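Side-chain contacts in D-alanyl-D-alanine carboxypeptidase (Penicillin binding protein) family protein (Francisella tularensis subsp. tularensis, PDB 6OSU), which probably removes the C-terminal D-alanine from peptidoglycan precursor peptides, as a serine-type D-Ala-D-Ala carboxypeptidase of the peptidase S11 family: residues A[366-370]-A[371-375]; A[35-38]-A[39-42]; A[384-387]-A[388-392]. All blocks are in the same frame, centred on the assembly; numbering follows the deposited sequence.

Interaction 1 (A[366-370]-A[371-375]); sequences KTVPK and TYVPY
P369 lies on the ring of Y372 in a proline-aromatic CH-pi contact, formed where strand 364-369 of the PBP5-type C-terminal domain ends in a turn that leads through a 3-10 segment to strand 376-382. The pyrrolidine comes over one face of the phenol ring rather than its edge: P369 CG stands 3.7 Å from the centroid of the Y372 ring, only 9° off the normal. P369 CD reaches the rim of the same face, 3.6 Å from Y372 CD1, while P369 CB leans toward Y372 CD2, so the three ring methylenes spread across the aromatic surface. Y372 carries CG anti to its carbonyl carbon (chi1 -74°), which lays the phenol back over the proline three residues earlier. Its hydroxyl is hydrogen-bonded to R29 NH1, and I27 and I410 also touch the side chain, so the ring bridges the N-terminal loop and strand 409-417.

Backbone hydrogen bonds close the turn that brings the two rings together. Y372 N donates to P369 O at 3.0 Å; V373 N makes a weak bond to K370 O. K370 turns its chain off to Y328 O, which NZ bonds, and T371 OG1 bonds I28 O, so both polar ends are engaged by neighbouring segments.

A second, smaller apolar contact joins V368 to V373, whose side chains meet at about a right angle. V373 CG1 is anti to the backbone N (chi1 170°), leaving CG2 as the branch that turns back toward the strand. There the two methyls V368 CG2 and V373 CG2 meet at 3.9 Å.

Interaction 2 (A[35-38]-A[39-42]); sequences LDAP and AWVT
L35 covers one face of the W40 indole where the chain enters strand 39-44, next to the edge strand 50-54 of the five-stranded antiparallel sheet in the carboxypeptidase domain, whose fold is of the beta-lactamase clan. L35 CG lies 4.2 Å from the centroid of the W40 six-membered ring and 13° off its normal, a CH-pi contact over the face. L35 CD1 rests on the same ring, displaced toward its rim, and L35 CB comes 3.8 Å from W40 CZ3. Beyond the leucine lies helix 310-327, where L320 touches both L35 and W40; the pair thus packs between that helix and the sheet.

D36 turns away from the indole, and its OD2 forms a salt bridge with K312 of that helix. At A37 the chain bends back toward the ring: the methyl packs loosely, A37 CB being 4.3 Å from W40 CE3, and touches V304 and T307 of strand 298-307. P38 then makes the corner into the strand, its carbonyl oxygen accepting a hydrogen bond from N55 ND2.

W40 has CG between its backbone N and carbonyl carbon (chi1 77°), which turns the indole back toward L35 and A37. Its NE1 is hydrogen-bonded to S52 OG of the adjacent strand, which holds the pyrrole side of the indole. At the benzo edge, A37 O lies near the ring plane, 3.9 Å from W40 CE3.

Interaction 3 (A[384-387]-A[388-392]); sequences PNLN and APIKT
In the loop between strands 376-382 and 395-403 of the C-terminal domain, the methyl CD1 of I390 packs against the branched end of L386. L386 extends its chain with CG anti to the backbone N (chi1 -175°), and a chi2 of 63° then presents both methyls to the isoleucine. I390 answers with its longer branch: CG1 stands anti to the carbonyl carbon (chi1 -55°), and the nearly extended chi2 carries CD1 back over the leucine. I390 CD1 sits 3.6 Å from L386 CD1 and 3.7 Å from L386 CD2, so one methyl touches both leucine branches. The side chains cross at about a right angle.

Between them the backbone arches through N387, A388 and P389, the last preceded by a cis peptide bond. I390 CG1 also lies 3.7 Å from the carbonyl oxygen N387 O, while A388 is tied by a backbone hydrogen bond to P348.

Both apolar side chains also touch V396, so the apolar packing continues onto strand 395-403, and I390 reaches I347 and V421 as well. The side-chain contact is apolar, with no hydrogen bond between the two segments, and rests on close methyl packing.

Overall arrangement
The three contacts are local and follow one another along the chain as 2, 1, 3. Interaction 2 is the buried one, set between helix and sheet in the carboxypeptidase domain. Interactions 1 and 3 are partly buried and flank strand 376-382 in the C-terminal domain, 1 in the turn before it and 3 in the loop after it, with centres 33 Å apart. Interactions 1 and 2 share a theme, an aliphatic group over an aromatic face, but only 1 adds backbone hydrogen bonds between its segments. The side-chain contact of interaction 3 is between aliphatic groups. Interactions 1 and 2 come within about 8 Å at their nearest atoms, whereas 3 lies remote from both.

Interaction 1 (A[366-370]-A[371-375])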
# COMPACT_ATOMS: atom_id res chain seq x y z
N LYS A 366 -3.51 15.62 -7.46
CA LYS A 366 -4.65 15.09 -6.72
C LYS A 366 -5.28 13.91 -7.46
O LYS A 366 -5.26 13.83 -8.69
CB LYS A 366 -5.70 16.19 -6.49
CG LYS A 366 -6.68 15.90 -5.36
CD LYS A 366 -7.66 17.05 -5.17
CE LYS A 366 -8.90 16.62 -4.38
NZ LYS A 366 -8.66 16.53 -2.91
N THR A 367 -5.83 12.98 -6.67
CA THR A 367 -6.63 11.88 -7.20
C THR A 367 -8.09 12.32 -7.24
O THR A 367 -8.70 12.53 -6.19
CB THR A 367 -6.44 10.63 -6.35
OG1 THR A 367 -5.06 10.24 -6.35
CG2 THR A 367 -7.29 9.48 -6.88
N VAL A 368 -8.64 12.47 -8.44
CA VAL A 368 -9.98 13.00 -8.61
C VAL A 368 -10.77 12.06 -9.50
O VAL A 368 -10.19 11.26 -10.25
CB VAL A 368 -9.95 14.43 -9.20
CG1 VAL A 368 -9.24 15.39 -8.25
CG2 VAL A 368 -9.28 14.43 -10.56
N PRO A 369 -12.11 12.11 -9.44
CA PRO A 369 -12.92 11.27 -10.33
C PRO A 369 -12.63 11.57 -11.79
O PRO A 369 -12.45 12.73 -12.18
CB PRO A 369 -14.35 11.63 -9.95
CG PRO A 369 -14.26 12.15 -8.54
CD PRO A 369 -12.93 12.84 -8.46
N LYS A 370 -12.59 10.51 -12.61
CA LYS A 370 -12.40 10.68 -14.04
C LYS A 370 -13.44 11.62 -14.63
O LYS A 370 -13.14 12.42 -15.53
CB LYS A 370 -12.47 9.34 -14.76
CG LYS A 370 -11.22 8.49 -14.68
CD LYS A 370 -11.28 7.38 -15.73
CE LYS A 370 -11.15 6.00 -15.12
NZ LYS A 370 -9.78 5.74 -14.58
N THR A 371 -14.68 11.54 -14.13
CA THR A 371 -15.77 12.35 -14.67
C THR A 371 -15.64 13.83 -14.33
O THR A 371 -16.30 14.65 -14.97
CB THR A 371 -17.10 11.81 -14.15
OG1 THR A 371 -17.05 11.71 -12.72
CG2 THR A 371 -17.39 10.44 -14.74
N TYR A 372 -14.81 14.18 -13.34
CA TYR A 372 -14.63 15.59 -13.00
C TYR A 372 -13.64 16.29 -13.93
O TYR A 372 -13.75 17.51 -14.12
CB TYR A 372 -14.12 15.75 -11.56
CG TYR A 372 -15.12 15.51 -10.45
CD1 TYR A 372 -14.80 15.82 -9.14
CD2 TYR A 372 -16.37 14.95 -10.70
CE1 TYR A 372 -15.68 15.61 -8.11
CE2 TYR A 372 -17.27 14.74 -9.67
CZ TYR A 372 -16.91 15.06 -8.38
OH TYR A 372 -17.79 14.85 -7.34
N VAL A 373 -12.70 15.54 -14.50
CA VAL A 373 -11.50 16.17 -15.07
C VAL A 373 -11.81 17.23 -16.12
O VAL A 373 -11.29 18.35 -16.00
CB VAL A 373 -10.53 15.09 -15.59
CG1 VAL A 373 -9.41 15.72 -16.39
CG2 VAL A 373 -9.97 14.29 -14.42
N PRO A 374 -12.63 16.97 -17.15
CA PRO A 374 -12.86 18.01 -18.16
C PRO A 374 -13.63 19.22 -17.65
O PRO A 374 -13.80 20.18 -18.40
CB PRO A 374 -13.66 17.27 -19.24
CG PRO A 374 -14.33 16.16 -18.53
CD PRO A 374 -13.35 15.73 -17.47
N TYR A 375 -14.09 19.22 -16.40
CA TYR A 375 -14.89 20.31 -15.86
C TYR A 375 -14.19 21.11 -14.78
O TYR A 375 -14.81 22.00 -14.19
CB TYR A 375 -16.22 19.76 -15.32
CG TYR A 375 -17.12 19.25 -16.41
CD1 TYR A 375 -18.16 20.03 -16.90
CD2 TYR A 375 -16.93 18.00 -16.97
CE1 TYR A 375 -18.99 19.58 -17.90
CE2 TYR A 375 -17.75 17.53 -17.97
CZ TYR A 375 -18.77 18.32 -18.44
OH TYR A 375 -19.59 17.86 -19.44

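Interaction 2 (A[35-38]-A[39-42])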
# COMPACT_ATOMS: atom_id res chain seq x y z
N LEU A 35 -19.86 -1.61 2.18
CA LEU A 35 -19.49 -2.96 2.57
C LEU A 35 -19.95 -3.19 4.00
O LEU A 35 -20.28 -2.25 4.72
CB LEU A 35 -17.97 -3.18 2.46
CG LEU A 35 -17.23 -2.53 1.28
CD1 LEU A 35 -15.73 -2.75 1.43
CD2 LEU A 35 -17.72 -3.07 -0.05
N ASP A 36 -19.97 -4.45 4.42
CA ASP A 36 -20.28 -4.77 5.81
C ASP A 36 -19.02 -4.98 6.65
O ASP A 36 -19.12 -5.46 7.78
CB ASP A 36 -21.21 -5.98 5.90
CG ASP A 36 -20.64 -7.23 5.24
OD1 ASP A 36 -19.41 -7.40 5.21
OD2 ASP A 36 -21.45 -8.05 4.76
N ALA A 37 -17.85 -4.66 6.11
CA ALA A 37 -16.65 -4.64 6.92
C ALA A 37 -16.75 -3.52 7.95
O ALA A 37 -17.18 -2.41 7.62
CB ALA A 37 -15.40 -4.45 6.06
N PRO A 38 -16.39 -3.79 9.21
CA PRO A 38 -16.42 -2.72 10.22
C PRO A 38 -15.49 -1.55 9.93
O PRO A 38 -15.70 -0.47 10.48
CB PRO A 38 -16.03 -3.45 11.51
CG PRO A 38 -15.40 -4.74 11.07
CD PRO A 38 -16.07 -5.10 9.79
N ALA A 39 -14.47 -1.73 9.09
CA ALA A 39 -13.55 -0.65 8.78
C ALA A 39 -12.84 -0.93 7.47
O ALA A 39 -12.54 -2.09 7.14
CB ALA A 39 -12.52 -0.45 9.90
N TRP A 40 -12.55 0.13 6.72
CA TRP A 40 -11.76 0.02 5.50
C TRP A 40 -11.24 1.39 5.10
O TRP A 40 -11.71 2.42 5.58
CB TRP A 40 -12.57 -0.59 4.34
CG TRP A 40 -13.54 0.36 3.69
CD1 TRP A 40 -13.25 1.35 2.80
CD2 TRP A 40 -14.96 0.38 3.86
NE1 TRP A 40 -14.40 2.00 2.42
CE2 TRP A 40 -15.46 1.42 3.05
CE3 TRP A 40 -15.86 -0.38 4.62
CZ2 TRP A 40 -16.82 1.72 2.98
CZ3 TRP A 40 -17.21 -0.08 4.55
CH2 TRP A 40 -17.68 0.97 3.74
N VAL A 41 -10.26 1.38 4.20
CA VAL A 41 -9.72 2.60 3.60
C VAL A 41 -9.13 2.24 2.25
O VAL A 41 -8.56 1.16 2.06
CB VAL A 41 -8.68 3.28 4.51
CG1 VAL A 41 -7.40 2.46 4.57
CG2 VAL A 41 -8.39 4.70 4.03
N THR A 42 -9.29 3.15 1.29
CA THR A 42 -8.66 3.04 -0.02
C THR A 42 -7.90 4.32 -0.30
O THR A 42 -8.47 5.41 -0.22
CB THR A 42 -9.69 2.78 -1.13
OG1 THR A 42 -10.51 1.66 -0.79
CG2 THR A 42 -8.98 2.49 -2.46

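Interaction 3 (A[384-387]-A[388-392])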
# COMPACT_ATOMS: atom_id res chain seq x y z
N PRO A 384 -11.06 38.61 1.17
CA PRO A 384 -12.01 39.69 0.86
C PRO A 384 -11.61 41.04 1.43
O PRO A 384 -12.09 42.07 0.95
CB PRO A 384 -13.33 39.20 1.46
CG PRO A 384 -12.92 38.21 2.50
CD PRO A 384 -11.68 37.55 1.99
N ASN A 385 -10.74 41.06 2.45
CA ASN A 385 -10.27 42.30 3.05
C ASN A 385 -8.89 42.70 2.54
O ASN A 385 -8.11 43.33 3.27
CB ASN A 385 -10.26 42.17 4.57
CG ASN A 385 -11.55 41.59 5.11
OD1 ASN A 385 -11.57 40.49 5.66
ND2 ASN A 385 -12.64 42.33 4.95
N LEU A 386 -8.57 42.34 1.31
CA LEU A 386 -7.27 42.65 0.72
C LEU A 386 -7.32 44.04 0.10
O LEU A 386 -8.13 44.30 -0.80
CB LEU A 386 -6.89 41.61 -0.33
CG LEU A 386 -5.50 41.76 -0.93
CD1 LEU A 386 -4.44 41.58 0.14
CD2 LEU A 386 -5.29 40.77 -2.07
N ASN A 387 -6.44 44.93 0.56
CA ASN A 387 -6.31 46.26 -0.01
C ASN A 387 -4.83 46.59 -0.13
O ASN A 387 -3.98 46.01 0.55
CB ASN A 387 -7.04 47.32 0.82
CG ASN A 387 -7.01 47.03 2.30
OD1 ASN A 387 -5.96 47.10 2.94
ND2 ASN A 387 -8.17 46.71 2.87
N ALA A 388 -4.53 47.54 -1.02
CA ALA A 388 -3.15 47.98 -1.18
C ALA A 388 -2.71 48.79 0.04
O ALA A 388 -3.52 49.48 0.66
CB ALA A 388 -3.02 48.82 -2.45
N PRO A 389 -1.42 48.73 0.39
CA PRO A 389 -0.31 48.05 -0.30
C PRO A 389 -0.19 46.55 -0.01
O PRO A 389 -0.62 46.07 1.03
CB PRO A 389 0.92 48.79 0.23
CG PRO A 389 0.53 49.17 1.62
CD PRO A 389 -0.94 49.49 1.57
N ILE A 390 0.41 45.83 -0.96
CA ILE A 390 0.74 44.42 -0.83
C ILE A 390 2.18 44.24 -1.27
O ILE A 390 2.59 44.79 -2.30
CB ILE A 390 -0.20 43.52 -1.66
CG1 ILE A 390 -1.66 43.79 -1.32
CG2 ILE A 390 0.15 42.05 -1.47
CD1 ILE A 390 -2.63 43.35 -2.39
N LYS A 391 2.95 43.47 -0.50
CA LYS A 391 4.36 43.26 -0.81
C LYS A 391 4.57 41.90 -1.47
O LYS A 391 3.78 40.97 -1.29
CB LYS A 391 5.23 43.36 0.44
CG LYS A 391 6.72 43.53 0.14
CD LYS A 391 7.59 43.02 1.27
CE LYS A 391 7.72 44.04 2.38
NZ LYS A 391 8.43 43.46 3.55
N THR A 392 5.65 41.80 -2.24
CA THR A 392 6.06 40.52 -2.81
C THR A 392 6.30 39.50 -1.71
O THR A 392 7.03 39.78 -0.74
CB THR A 392 7.33 40.70 -3.65
OG1 THR A 392 7.02 41.43 -4.85
CG2 THR A 392 7.93 39.35 -4.02